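Local coordinates for protein metallo-beta-lactamase (PDB 3L6N) that hydrolyses the beta-lactam ring of penicillins, cephalosporins and carbapenems as a class B, zinc-dependent beta-lactamase, at residues A71-H76 / K121-G126; V43-P48 / V146-Y151; N32-V37 / V153-C158; K100-L105 / A111-I116. All coordinates share one frame; numbering follows the deposited sequence. Where two conformers were deposited one is given.

Contact 1 of 4, residues A71-H76 / K121-G126; sequences AVFATH and KPYRIG. With ZN (zinc ion), chain B.
Phe73 and Tyr123, the latter in one of its two deposited conformers, meet in a T-shaped (edge-to-face) pair that makes the direct contact between 71-76 and 121-126. The Phe73 ring presents its edge and the Tyr123 ring its face: CE2 of Phe73 stands over the centre of the tyrosine ring, and Phe73 CZ comes to 4.0 Å from Tyr123 CD1. The centroids lie 5.2 Å apart and the planes are turned 78° against each other. Each ring stands anti to its own carbonyl carbon (chi1 -77° for Phe73, -82° for Tyr123) and reaches out from a backbone well away from the other, Phe73 CA being 11.0 Å from Tyr123 CA, so the gap is bridged by ring on ring.

The Phe73 side is the tightly packed one. Its ring is buried, stacks with Tyr96, meets Phe130 edge-to-face and lies near Phe45, which fixes the phenyl group from several directions. The tyrosine side is looser: Tyr123 is partly exposed, and its neighbours Pro122 and Arg124 reach solvent. Tyr123 OH is hydrogen-bonded to Lys118 N, beyond the ring pair.

Strand 69-73 runs on into the loop that carries His76, whose NE2 binds a zinc ion at 2.1 Å; His78, His139 and a water at 1.9 Å complete the coordination. The aromatic pair itself lies away from the metal, joining a strand of the larger sheet to an outermost strand of the smaller one, across the interface between the two sheets of the alpha-beta/beta-alpha sandwich of the metallo-beta-lactamase fold.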
loop_
_atom_site.group_PDB
_atom_site.type_symbol
_atom_site.label_atom_id
_atom_site.label_comp_id
_atom_site.label_asym_id
_atom_site.label_seq_id
_atom_site.Cartn_x
_atom_site.Cartn_y
_atom_site.Cartn_z
ATOM N N ALA A 71 -10.103 9.336 3.128
ATOM C CA ALA A 71 -10.276 8.052 2.446
ATOM C C ALA A 71 -9.105 7.136 2.757
ATOM O O ALA A 71 -7.967 7.604 2.937
ATOM C CB ALA A 71 -10.409 8.251 0.950
ATOM N N VAL A 72 -9.383 5.838 2.823
ATOM C CA VAL A 72 -8.330 4.838 3.039
ATOM C C VAL A 72 -8.512 3.764 1.983
ATOM O O VAL A 72 -9.601 3.183 1.876
ATOM C CB VAL A 72 -8.450 4.206 4.441
ATOM C CG1 VAL A 72 -7.427 3.072 4.628
ATOM C CG2 VAL A 72 -8.279 5.272 5.528
ATOM N N PHE A 73 -7.468 3.524 1.192
ATOM C CA PHE A 73 -7.460 2.449 0.190
ATOM C C PHE A 73 -6.542 1.318 0.647
ATOM O O PHE A 73 -5.408 1.573 1.031
ATOM C CB PHE A 73 -6.966 2.979 -1.162
ATOM C CG PHE A 73 -7.987 3.782 -1.913
ATOM C CD1 PHE A 73 -8.335 5.071 -1.505
ATOM C CD2 PHE A 73 -8.580 3.251 -3.058
ATOM C CE1 PHE A 73 -9.275 5.822 -2.209
ATOM C CE2 PHE A 73 -9.529 3.997 -3.778
ATOM C CZ PHE A 73 -9.874 5.287 -3.348
ATOM N N ALA A 74 -7.034 0.083 0.583
ATOM C CA ALA A 74 -6.233 -1.093 0.963
ATOM C C ALA A 74 -5.738 -1.808 -0.275
ATOM O O ALA A 74 -6.521 -2.049 -1.203
ATOM C CB ALA A 74 -7.085 -2.060 1.806
ATOM N N THR A 75 -4.450 -2.157 -0.293
ATOM C CA THR A 75 -3.882 -2.848 -1.450
ATOM C C THR A 75 -3.859 -4.376 -1.321
ATOM O O THR A 75 -3.478 -5.077 -2.263
ATOM C CB THR A 75 -2.500 -2.304 -1.887
ATOM O OG1 THR A 75 -1.534 -2.570 -0.866
ATOM C CG2 THR A 75 -2.565 -0.807 -2.179
ATOM N N HIS A 76 -4.236 -4.874 -0.146
ATOM C CA HIS A 76 -4.731 -6.253 0.050
ATOM C C HIS A 76 -5.209 -6.427 1.493
ATOM O O HIS A 76 -5.282 -5.434 2.239
ATOM C CB HIS A 76 -3.768 -7.387 -0.446
ATOM C CG HIS A 76 -2.452 -7.491 0.269
ATOM N ND1 HIS A 76 -1.370 -6.691 -0.038
ATOM C CD2 HIS A 76 -2.010 -8.385 1.184
ATOM C CE1 HIS A 76 -0.338 -7.045 0.712
ATOM N NE2 HIS A 76 -0.701 -8.069 1.462
ATOM N N LYS A 121 -9.781 1.948 -13.312
ATOM C CA LYS A 121 -10.503 3.195 -13.570
ATOM C C LYS A 121 -9.943 4.315 -12.716
ATOM O O LYS A 121 -9.671 4.103 -11.529
ATOM C CB LYS A 121 -11.993 3.051 -13.286
ATOM C CG LYS A 121 -12.682 1.974 -14.118
ATOM C CD LYS A 121 -14.169 2.202 -14.228
ATOM C CE LYS A 121 -14.539 3.408 -15.099
ATOM N NZ LYS A 121 -15.950 3.797 -14.861
ATOM N N PRO A 122 -9.786 5.512 -13.307
ATOM C CA PRO A 122 -9.317 6.646 -12.521
ATOM C C PRO A 122 -10.202 6.956 -11.313
ATOM O O PRO A 122 -11.439 6.911 -11.390
ATOM C CB PRO A 122 -9.372 7.818 -13.520
ATOM C CG PRO A 122 -9.236 7.171 -14.866
ATOM C CD PRO A 122 -9.964 5.861 -14.732
ATOM N N TYR A 123 -9.550 7.234 -10.186
ATOM C CA TYR A 123 -10.181 7.862 -9.039
ATOM C C TYR A 123 -9.682 9.287 -8.984
ATOM O O TYR A 123 -8.476 9.529 -9.143
ATOM C CB TYR A 123 -9.783 7.155 -7.746
ATOM C CG TYR A 123 -10.598 5.929 -7.484
ATOM C CD1 TYR A 123 -11.821 6.015 -6.822
ATOM C CD2 TYR A 123 -10.160 4.675 -7.916
ATOM C CE1 TYR A 123 -12.592 4.882 -6.595
ATOM C CE2 TYR A 123 -10.920 3.541 -7.686
ATOM C CZ TYR A 123 -12.131 3.654 -7.026
ATOM O OH TYR A 123 -12.895 2.537 -6.806
ATOM N N ARG A 124 -10.607 10.218 -8.772
ATOM C CA ARG A 124 -10.256 11.641 -8.659
ATOM C C ARG A 124 -10.863 12.212 -7.394
ATOM O O ARG A 124 -12.077 12.113 -7.170
ATOM C CB ARG A 124 -10.762 12.430 -9.885
ATOM C CG ARG A 124 -10.180 11.982 -11.208
ATOM C CD ARG A 124 -10.781 12.774 -12.378
ATOM N NE ARG A 124 -10.300 12.238 -13.650
ATOM C CZ ARG A 124 -10.859 11.202 -14.281
ATOM N NH1 ARG A 124 -11.906 10.578 -13.759
ATOM N NH2 ARG A 124 -10.354 10.775 -15.429
ATOM N N ILE A 125 -10.015 12.799 -6.551
ATOM C CA ILE A 125 -10.469 13.422 -5.318
ATOM C C ILE A 125 -9.580 14.635 -5.050
ATOM O O ILE A 125 -8.356 14.558 -5.193
ATOM C CB ILE A 125 -10.449 12.414 -4.135
ATOM C CG1 ILE A 125 -10.615 13.120 -2.782
ATOM C CG2 ILE A 125 -9.190 11.601 -4.162
ATOM C CD1 ILE A 125 -11.385 12.304 -1.770
ATOM N N GLY A 126 -10.213 15.757 -4.708
ATOM C CA GLY A 126 -9.490 16.983 -4.371
ATOM C C GLY A 126 -8.423 17.418 -5.362
ATOM O O GLY A 126 -7.380 17.934 -4.966
HETATM ZN ZN ZN B . 0.609 -9.270 2.578
HETATM O O HOH W 1 1.654 -8.122 3.691
#

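Contact 2 of 4, residues V43-P48 / V146-Y151; sequences VLFDVP and VWFPKY
Strands 41-45 and 145-148 belong to different sheets and approach most closely at Phe45 and Val146, whose CA atoms are 8.4 Å apart, too far for backbone pairing. Phe45 supplies the whole of the first segment's share, its ring reached by both Val146 and Phe148. The phenyl rings of Phe45 and Phe148 come from opposite directions and form a T-shaped pair: the edge of Phe148, through CZ and CE2, is set against one face of Phe45, with Phe148 CZ 3.6 Å from Phe45 CE1 and displaced toward the rim. The planes are nearly perpendicular, at 88°. Val146 crosses the Phe45 side chain at about a right angle; its CG1, anti to the backbone N (chi1 -171°), comes to 3.7 Å from Phe45 CE2. All three residues are buried, and the side chains that meet are all hydrocarbon. Beyond Phe148, the chain turns, closed by a 3.0 Å bond from Tyr151 N to Phe148 O. Around the Phe45 ring, Phe130 of strand 128-133 adds a further edge-to-face partner, while Leu15 of strand 15-24 packs on Phe148.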
loop_
_atom_site.group_PDB
_atom_site.type_symbol
_atom_site.label_atom_id
_atom_site.label_comp_id
_atom_site.label_asym_id
_atom_site.label_seq_id
_atom_site.Cartn_x
_atom_site.Cartn_y
_atom_site.Cartn_z
ATOM N N VAL A 43 -5.670 11.119 1.472
ATOM C CA VAL A 43 -6.024 9.735 1.146
ATOM C C VAL A 43 -4.876 8.833 1.606
ATOM O O VAL A 43 -3.739 9.054 1.199
ATOM C CB VAL A 43 -6.214 9.567 -0.375
ATOM C CG1 VAL A 43 -6.584 8.134 -0.704
ATOM C CG2 VAL A 43 -7.316 10.527 -0.879
ATOM N N LEU A 44 -5.173 7.841 2.453
ATOM C CA LEU A 44 -4.167 6.832 2.838
ATOM C C LEU A 44 -4.209 5.668 1.881
ATOM O O LEU A 44 -5.291 5.221 1.488
ATOM C CB LEU A 44 -4.427 6.265 4.237
ATOM C CG LEU A 44 -4.436 7.223 5.413
ATOM C CD1 LEU A 44 -4.553 6.396 6.687
ATOM C CD2 LEU A 44 -3.165 8.072 5.455
ATOM N N PHE A 45 -3.018 5.187 1.518
ATOM C CA PHE A 45 -2.853 3.932 0.802
ATOM C C PHE A 45 -2.147 2.961 1.717
ATOM O O PHE A 45 -0.926 3.019 1.881
ATOM C CB PHE A 45 -2.107 4.148 -0.520
ATOM C CG PHE A 45 -2.854 5.036 -1.462
ATOM C CD1 PHE A 45 -2.631 6.407 -1.466
ATOM C CD2 PHE A 45 -3.826 4.504 -2.307
ATOM C CE1 PHE A 45 -3.353 7.241 -2.310
ATOM C CE2 PHE A 45 -4.547 5.331 -3.161
ATOM C CZ PHE A 45 -4.300 6.709 -3.160
ATOM N N ASP A 46 -2.964 2.085 2.304
ATOM C CA ASP A 46 -2.580 1.185 3.395
ATOM C C ASP A 46 -2.346 1.952 4.680
ATOM O O ASP A 46 -2.148 3.165 4.671
ATOM C CB ASP A 46 -1.417 0.278 2.998
ATOM C CG ASP A 46 -1.765 -0.557 1.796
ATOM O OD1 ASP A 46 -2.870 -1.130 1.815
ATOM O OD2 ASP A 46 -0.953 -0.635 0.846
ATOM N N VAL A 47 -2.404 1.223 5.790
ATOM C CA VAL A 47 -2.468 1.834 7.126
ATOM C C VAL A 47 -1.269 1.404 7.972
ATOM O O VAL A 47 -0.583 0.432 7.616
ATOM C CB VAL A 47 -3.786 1.452 7.845
ATOM C CG1 VAL A 47 -4.997 1.918 7.041
ATOM C CG2 VAL A 47 -3.864 -0.052 8.092
ATOM N N PRO A 48 -0.991 2.127 9.074
ATOM C CA PRO A 48 0.113 1.673 9.939
ATOM C C PRO A 48 0.009 0.207 10.317
ATOM O O PRO A 48 -1.092 -0.313 10.544
ATOM C CB PRO A 48 -0.018 2.566 11.170
ATOM C CG PRO A 48 -0.556 3.847 10.617
ATOM C CD PRO A 48 -1.552 3.407 9.554
ATOM N N VAL A 146 -1.053 0.712 -7.106
ATOM C CA VAL A 146 -1.652 2.028 -7.285
ATOM C C VAL A 146 -0.742 2.901 -8.129
ATOM O O VAL A 146 0.425 3.130 -7.786
ATOM C CB VAL A 146 -1.970 2.739 -5.938
ATOM C CG1 VAL A 146 -2.801 3.993 -6.196
ATOM C CG2 VAL A 146 -2.735 1.795 -4.994
ATOM N N TRP A 147 -1.279 3.366 -9.257
ATOM C CA TRP A 147 -0.526 4.215 -10.180
ATOM C C TRP A 147 -0.921 5.672 -10.000
ATOM O O TRP A 147 -2.108 5.995 -9.953
ATOM C CB TRP A 147 -0.811 3.763 -11.621
ATOM C CG TRP A 147 -0.241 4.656 -12.709
ATOM C CD1 TRP A 147 -0.942 5.293 -13.694
ATOM C CD2 TRP A 147 1.140 4.980 -12.923
ATOM N NE1 TRP A 147 -0.082 6.002 -14.505
ATOM C CE2 TRP A 147 1.199 5.824 -14.058
ATOM C CE3 TRP A 147 2.331 4.634 -12.275
ATOM C CZ2 TRP A 147 2.406 6.337 -14.548
ATOM C CZ3 TRP A 147 3.535 5.142 -12.764
ATOM C CH2 TRP A 147 3.558 5.982 -13.891
ATOM N N PHE A 148 0.085 6.539 -9.893
ATOM C CA PHE A 148 -0.114 7.974 -9.711
ATOM C C PHE A 148 0.419 8.717 -10.941
ATOM O O PHE A 148 1.596 9.078 -10.983
ATOM C CB PHE A 148 0.613 8.440 -8.444
ATOM C CG PHE A 148 0.088 7.806 -7.179
ATOM C CD1 PHE A 148 0.692 6.666 -6.653
ATOM C CD2 PHE A 148 -1.014 8.348 -6.526
ATOM C CE1 PHE A 148 0.203 6.076 -5.481
ATOM C CE2 PHE A 148 -1.523 7.762 -5.352
ATOM C CZ PHE A 148 -0.896 6.629 -4.832
ATOM N N PRO A 149 -0.450 8.932 -11.950
ATOM C CA PRO A 149 0.029 9.384 -13.267
ATOM C C PRO A 149 0.739 10.731 -13.266
ATOM O O PRO A 149 1.693 10.913 -14.034
ATOM C CB PRO A 149 -1.243 9.429 -14.118
ATOM C CG PRO A 149 -2.379 9.445 -13.178
ATOM C CD PRO A 149 -1.899 8.676 -11.956
ATOM N N LYS A 150 0.296 11.650 -12.411
ATOM C CA LYS A 150 0.922 12.975 -12.321
ATOM C C LYS A 150 2.268 12.978 -11.586
ATOM O O LYS A 150 3.011 13.966 -11.641
ATOM C CB LYS A 150 -0.053 13.983 -11.707
ATOM C CG LYS A 150 -1.435 14.027 -12.375
ATOM C CD LYS A 150 -1.369 14.488 -13.835
ATOM C CE LYS A 150 -2.700 15.074 -14.277
ATOM N NZ LYS A 150 -2.610 15.728 -15.618
ATOM N N TYR A 151 2.591 11.870 -10.919
ATOM C CA TYR A 151 3.820 11.737 -10.139
ATOM C C TYR A 151 4.808 10.737 -10.723
ATOM O O TYR A 151 5.967 10.695 -10.308
ATOM C CB TYR A 151 3.473 11.342 -8.694
ATOM C CG TYR A 151 2.602 12.366 -8.013
ATOM C CD1 TYR A 151 1.208 12.305 -8.106
ATOM C CD2 TYR A 151 3.173 13.406 -7.290
ATOM C CE1 TYR A 151 0.403 13.260 -7.491
ATOM C CE2 TYR A 151 2.383 14.357 -6.670
ATOM C CZ TYR A 151 1.005 14.281 -6.775
ATOM O OH TYR A 151 0.230 15.236 -6.166
#

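Contact 3 of 4, residues N32-V37 / V153-C158; sequences NSMYLV and VLDGGC. With ZN (zinc ion), chain C.
This is a buried contact between the two sheets of the sandwich, mostly apolar with a water bridge at one end, close to the centre of the chain. Strand 27-38, which holds 32-37, lies in the larger sheet and strand 153-157 in the smaller, and Met34 CA and Asp155 CA are 7.7 Å apart at the nearest approach.

Met34 carries the contact. Its CB bond points toward the other segment, SD lies alongside Asp155, and the bend at the last torsion (chi3 80°) turns the methyl CE toward Val153. SD is 3.6 Å from Asp155 CB, the two side chains sliding past each other in opposite directions, while CE is 3.9 Å from Val153 CG1. The thioether packs against the aliphatic part of the aspartate, and Met34 CG lies beside Asp155 OD2.

The carboxylate is buried in this largely apolar setting. Its OD1 accepts a bond from a water at 2.8 Å; the same water donates to Asn32 O, also at 2.8 Å, tying the strands together. A weak bond from Gly157 N reaches OD1 as well, linking the aspartate to the backbone just before Cys158. Cys158 SG, in one deposited conformer, binds a zinc ion at 2.2 Å, together with Asp80, His200 and a water; this ligand follows strand 153-157, three residues beyond Asp155.

Strand 27-38 is flanked by 15-24 and 41-45, with Leu15 touching both Met34 and Val153. Phe148 of strand 145-148, from the smaller sheet, packs on Met34, while Phe45 of strand 41-45, in the larger sheet, touches Asp155.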
loop_
_atom_site.group_PDB
_atom_site.type_symbol
_atom_site.label_atom_id
_atom_site.label_comp_id
_atom_site.label_asym_id
_atom_site.label_seq_id
_atom_site.Cartn_x
_atom_site.Cartn_y
_atom_site.Cartn_z
ATOM N N ASN A 32 6.207 -0.121 3.965
ATOM C CA ASN A 32 6.049 1.155 3.271
ATOM C C ASN A 32 4.627 1.332 2.790
ATOM O O ASN A 32 4.080 0.469 2.110
ATOM C CB ASN A 32 6.998 1.211 2.077
ATOM C CG ASN A 32 8.416 0.937 2.468
ATOM O OD1 ASN A 32 8.953 1.566 3.381
ATOM N ND2 ASN A 32 9.035 -0.035 1.802
ATOM N N SER A 33 4.025 2.442 3.197
ATOM C CA SER A 33 2.681 2.812 2.759
ATOM C C SER A 33 2.781 4.188 2.121
ATOM O O SER A 33 3.875 4.757 2.018
ATOM C CB SER A 33 1.715 2.797 3.951
ATOM O OG SER A 33 1.534 1.455 4.411
ATOM N N MET A 34 1.654 4.720 1.652
ATOM C CA MET A 34 1.677 6.048 1.041
ATOM C C MET A 34 0.492 6.863 1.513
ATOM O O MET A 34 -0.515 6.316 1.958
ATOM C CB MET A 34 1.653 5.939 -0.494
ATOM C CG MET A 34 2.809 5.139 -1.034
ATOM S SD MET A 34 3.041 5.309 -2.810
ATOM C CE MET A 34 3.898 6.890 -2.914
ATOM N N TYR A 35 0.620 8.178 1.414
ATOM C CA TYR A 35 -0.565 9.019 1.472
ATOM C C TYR A 35 -0.514 10.159 0.477
ATOM O O TYR A 35 0.553 10.590 0.073
ATOM C CB TYR A 35 -0.870 9.499 2.901
ATOM C CG TYR A 35 0.015 10.568 3.524
ATOM C CD1 TYR A 35 -0.081 11.912 3.140
ATOM C CD2 TYR A 35 0.894 10.242 4.570
ATOM C CE1 TYR A 35 0.704 12.918 3.769
ATOM C CE2 TYR A 35 1.677 11.216 5.177
ATOM C CZ TYR A 35 1.579 12.540 4.790
ATOM O OH TYR A 35 2.345 13.489 5.420
ATOM N N LEU A 36 -1.685 10.629 0.069
ATOM C CA LEU A 36 -1.767 11.661 -0.963
ATOM C C LEU A 36 -2.581 12.831 -0.439
ATOM O O LEU A 36 -3.732 12.665 -0.053
ATOM C CB LEU A 36 -2.409 11.079 -2.229
ATOM C CG LEU A 36 -2.604 11.998 -3.445
ATOM C CD1 LEU A 36 -1.296 12.532 -3.979
ATOM C CD2 LEU A 36 -3.362 11.214 -4.527
ATOM N N VAL A 37 -1.961 14.013 -0.404
ATOM C CA VAL A 37 -2.652 15.227 0.044
ATOM C C VAL A 37 -3.495 15.722 -1.122
ATOM O O VAL A 37 -3.001 15.785 -2.237
ATOM C CB VAL A 37 -1.661 16.315 0.434
ATOM C CG1 VAL A 37 -2.400 17.564 0.857
ATOM C CG2 VAL A 37 -0.776 15.824 1.591
ATOM N N VAL A 153 4.750 7.617 -10.169
ATOM C CA VAL A 153 5.098 6.717 -9.074
ATOM C C VAL A 153 4.107 5.567 -9.051
ATOM O O VAL A 153 2.906 5.785 -9.151
ATOM C CB VAL A 153 5.069 7.456 -7.705
ATOM C CG1 VAL A 153 5.183 6.467 -6.548
ATOM C CG2 VAL A 153 6.178 8.494 -7.628
ATOM N N LEU A 154 4.630 4.348 -8.932
ATOM C CA LEU A 154 3.790 3.176 -8.744
ATOM C C LEU A 154 3.952 2.664 -7.330
ATOM O O LEU A 154 5.069 2.384 -6.897
ATOM C CB LEU A 154 4.173 2.057 -9.708
ATOM C CG LEU A 154 3.246 0.839 -9.632
ATOM C CD1 LEU A 154 1.895 1.146 -10.287
ATOM C CD2 LEU A 154 3.899 -0.378 -10.280
ATOM N N ASP A 155 2.836 2.545 -6.615
ATOM C CA ASP A 155 2.847 1.880 -5.316
ATOM C C ASP A 155 2.701 0.398 -5.604
ATOM O O ASP A 155 1.614 -0.070 -5.927
ATOM C CB ASP A 155 1.685 2.385 -4.451
ATOM C CG ASP A 155 1.700 1.820 -3.040
ATOM O OD1 ASP A 155 2.581 0.999 -2.720
ATOM O OD2 ASP A 155 0.796 2.208 -2.262
ATOM N N GLY A 156 3.810 -0.328 -5.496
ATOM C CA GLY A 156 3.851 -1.755 -5.830
ATOM C C GLY A 156 3.239 -2.642 -4.771
ATOM O O GLY A 156 2.754 -3.757 -5.064
ATOM N N GLY A 157 3.254 -2.156 -3.528
ATOM C CA GLY A 157 2.838 -2.962 -2.394
ATOM C C GLY A 157 3.667 -4.227 -2.286
ATOM O O GLY A 157 4.785 -4.314 -2.804
ATOM N N CYS A 158 3.092 -5.235 -1.659
ATOM C CA CYS A 158 3.871 -6.392 -1.276
ATOM C C CYS A 158 4.062 -7.368 -2.447
ATOM O O CYS A 158 4.809 -8.343 -2.338
ATOM C CB CYS A 158 3.260 -7.014 -0.019
ATOM S SG CYS A 158 2.875 -5.703 1.218
HETATM ZN ZN ZN C . 3.011 -6.615 3.220
HETATM O O HOH W 2 3.633 -0.381 -0.534
HETATM O O HOH W 1 1.654 -8.122 3.691
#

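Contact 4 of 4, residues K100-L105 / A111-I116; sequences KTNEFL and ATSTEI
Asn102 reaches out from its helix and grips Ser113 with both ends of its amide. The carbonyl oxygen OD1 takes the backbone N-H of Ser113 at 2.9 Å, in a nearly straight bond (174°) with the donor tilted 32° from the carbonyl plane. The other end turns to the serine side chain: ND2 donates a hydrogen bond to Ser113 OG, also at 2.9 Å, with OG lying in the plane of the amide. Two bonds from one flat group to one residue fix the rotation of the amide. Ser113 OG sits between its own backbone N and carbonyl carbon (chi1 70°), a position from which it can also donate to Glu115 O at 2.7 Å, above the carbonyl plane, so the hydroxyl accepts one bond and donates another.

These segments belong to the beta-alpha-beta unit of strand 94-97, helix 99-107 and strand 115-116, and the asparagine ties the helix to the connection entering the last strand, which forms an edge of the larger sheet. Ala97 of strand 94-97 touches both Asn102 and Ser113.

Carbon atoms of Thr112 and Ile116 lie against the two ends of the amide. Thr112 crosses Asn102 at about a right angle, its CB 3.3 Å from OD1. From strand 115-116, the methyl CD1 of Ile116 lies 3.4 Å from Asn102 ND2, crossing obliquely. One helical turn on, Leu105, buried and pointing toward the loop, brings CD1 to 3.4 Å from Ala111 O and its CB to 4.1 Å from Thr112 CG2. Elsewhere on the loop, Thr112 O is bonded by Asn89 ND2, and Thr114 N by Thr95 OG1.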
loop_
_atom_site.group_PDB
_atom_site.type_symbol
_atom_site.label_atom_id
_atom_site.label_comp_id
_atom_site.label_asym_id
_atom_site.label_seq_id
_atom_site.Cartn_x
_atom_site.Cartn_y
_atom_site.Cartn_z
ATOM N N LYS A 100 -12.509 -8.863 -3.846
ATOM C CA LYS A 100 -11.667 -9.985 -3.406
ATOM C C LYS A 100 -11.070 -9.741 -2.024
ATOM O O LYS A 100 -11.059 -10.625 -1.167
ATOM C CB LYS A 100 -10.551 -10.259 -4.424
ATOM C CG LYS A 100 -11.064 -10.715 -5.789
ATOM C CD LYS A 100 -11.579 -12.155 -5.759
ATOM C CE LYS A 100 -12.006 -12.623 -7.155
ATOM N NZ LYS A 100 -12.384 -14.073 -7.185
ATOM N N THR A 101 -10.578 -8.525 -1.814
ATOM C CA THR A 101 -9.977 -8.168 -0.536
ATOM C C THR A 101 -11.028 -8.235 0.568
ATOM O O THR A 101 -10.765 -8.751 1.654
ATOM C CB THR A 101 -9.314 -6.782 -0.628
ATOM O OG1 THR A 101 -8.138 -6.898 -1.436
ATOM C CG2 THR A 101 -8.902 -6.260 0.753
ATOM N N ASN A 102 -12.223 -7.730 0.276
ATOM C CA ASN A 102 -13.314 -7.808 1.234
ATOM C C ASN A 102 -13.705 -9.234 1.564
ATOM O O ASN A 102 -14.012 -9.521 2.706
ATOM C CB ASN A 102 -14.532 -7.010 0.755
ATOM C CG ASN A 102 -14.389 -5.530 1.042
ATOM O OD1 ASN A 102 -13.725 -5.136 2.003
ATOM N ND2 ASN A 102 -15.013 -4.700 0.215
ATOM N N GLU A 103 -13.688 -10.118 0.569
ATOM C CA GLU A 103 -13.995 -11.525 0.803
ATOM C C GLU A 103 -12.990 -12.142 1.767
ATOM O O GLU A 103 -13.362 -12.931 2.634
ATOM C CB GLU A 103 -13.991 -12.290 -0.509
ATOM C CG GLU A 103 -15.250 -12.093 -1.319
ATOM C CD GLU A 103 -15.058 -12.434 -2.781
ATOM O OE1 GLU A 103 -13.981 -12.947 -3.161
ATOM O OE2 GLU A 103 -16.000 -12.183 -3.559
ATOM N N PHE A 104 -11.716 -11.770 1.622
ATOM C CA PHE A 104 -10.680 -12.246 2.537
ATOM C C PHE A 104 -10.846 -11.668 3.945
ATOM O O PHE A 104 -10.710 -12.383 4.929
ATOM C CB PHE A 104 -9.282 -11.900 2.012
ATOM C CG PHE A 104 -8.798 -12.779 0.879
ATOM C CD1 PHE A 104 -7.643 -12.422 0.189
ATOM C CD2 PHE A 104 -9.467 -13.948 0.506
ATOM C CE1 PHE A 104 -7.139 -13.209 -0.840
ATOM C CE2 PHE A 104 -8.979 -14.756 -0.540
ATOM C CZ PHE A 104 -7.804 -14.382 -1.216
ATOM N N LEU A 105 -11.128 -10.367 4.037
ATOM C CA LEU A 105 -11.346 -9.728 5.329
ATOM C C LEU A 105 -12.495 -10.389 6.084
ATOM O O LEU A 105 -12.366 -10.716 7.259
ATOM C CB LEU A 105 -11.609 -8.228 5.155
ATOM C CG LEU A 105 -10.407 -7.385 4.719
ATOM C CD1 LEU A 105 -10.877 -6.007 4.244
ATOM C CD2 LEU A 105 -9.371 -7.276 5.836
ATOM N N ALA A 111 -13.169 -6.328 9.682
ATOM C CA ALA A 111 -14.024 -5.329 9.056
ATOM C C ALA A 111 -13.742 -5.218 7.565
ATOM O O ALA A 111 -12.605 -5.397 7.120
ATOM C CB ALA A 111 -13.847 -3.967 9.736
ATOM N N THR A 112 -14.787 -4.945 6.802
ATOM C CA THR A 112 -14.682 -4.753 5.359
ATOM C C THR A 112 -14.797 -3.271 5.012
ATOM O O THR A 112 -15.174 -2.450 5.865
ATOM C CB THR A 112 -15.765 -5.536 4.624
ATOM O OG1 THR A 112 -17.048 -5.245 5.209
ATOM C CG2 THR A 112 -15.482 -7.040 4.726
ATOM N N SER A 113 -14.479 -2.929 3.764
ATOM C CA SER A 113 -14.555 -1.539 3.309
ATOM C C SER A 113 -16.007 -1.104 3.124
ATOM O O SER A 113 -16.913 -1.949 3.013
ATOM C CB SER A 113 -13.793 -1.350 1.996
ATOM O OG SER A 113 -14.471 -1.994 0.929
ATOM N N THR A 114 -16.228 0.203 3.095
ATOM C CA THR A 114 -17.578 0.719 2.828
ATOM C C THR A 114 -17.771 1.040 1.347
ATOM O O THR A 114 -18.905 1.178 0.881
ATOM C CB THR A 114 -17.918 1.930 3.707
ATOM O OG1 THR A 114 -16.936 2.959 3.518
ATOM C CG2 THR A 114 -17.972 1.530 5.173
ATOM N N GLU A 115 -16.665 1.152 0.606
ATOM C CA GLU A 115 -16.707 1.371 -0.834
ATOM C C GLU A 115 -15.918 0.295 -1.562
ATOM O O GLU A 115 -14.916 -0.199 -1.053
ATOM C CB GLU A 115 -16.141 2.750 -1.221
ATOM C CG GLU A 115 -16.329 3.872 -0.197
ATOM C CD GLU A 115 -17.780 4.230 0.061
ATOM O OE1 GLU A 115 -18.135 4.429 1.247
ATOM O OE2 GLU A 115 -18.556 4.314 -0.914
ATOM N N ILE A 116 -16.354 -0.036 -2.773
ATOM C CA ILE A 116 -15.736 -1.096 -3.564
ATOM C C ILE A 116 -14.894 -0.526 -4.691
ATOM O O ILE A 116 -15.390 0.230 -5.539
ATOM C CB ILE A 116 -16.809 -2.052 -4.171
ATOM C CG1 ILE A 116 -17.788 -2.523 -3.091
ATOM C CG2 ILE A 116 -16.154 -3.214 -4.940
ATOM C CD1 ILE A 116 -17.149 -3.177 -1.899
#

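In the fold
Contacts 1, 2 and 3 all join the two sheets of the sandwich, whereas contact 4 sits at the surface, fastening a helix to the connection into an edge strand of the larger sheet. Contacts 2 and 3 are fully buried, their centres 4 Å apart, and use strands that are neighbours in both sheets; contact 1 is partly buried and reaches an outermost strand of the smaller sheet. Chemistry follows place: ring pairs dominate contacts 1 and 2, thioether packing and a bridging water mark contact 3, and amide hydrogen bonds hold contact 4. Contacts 1 and 3 each carry a zinc ligand, and one water binds both metal ions.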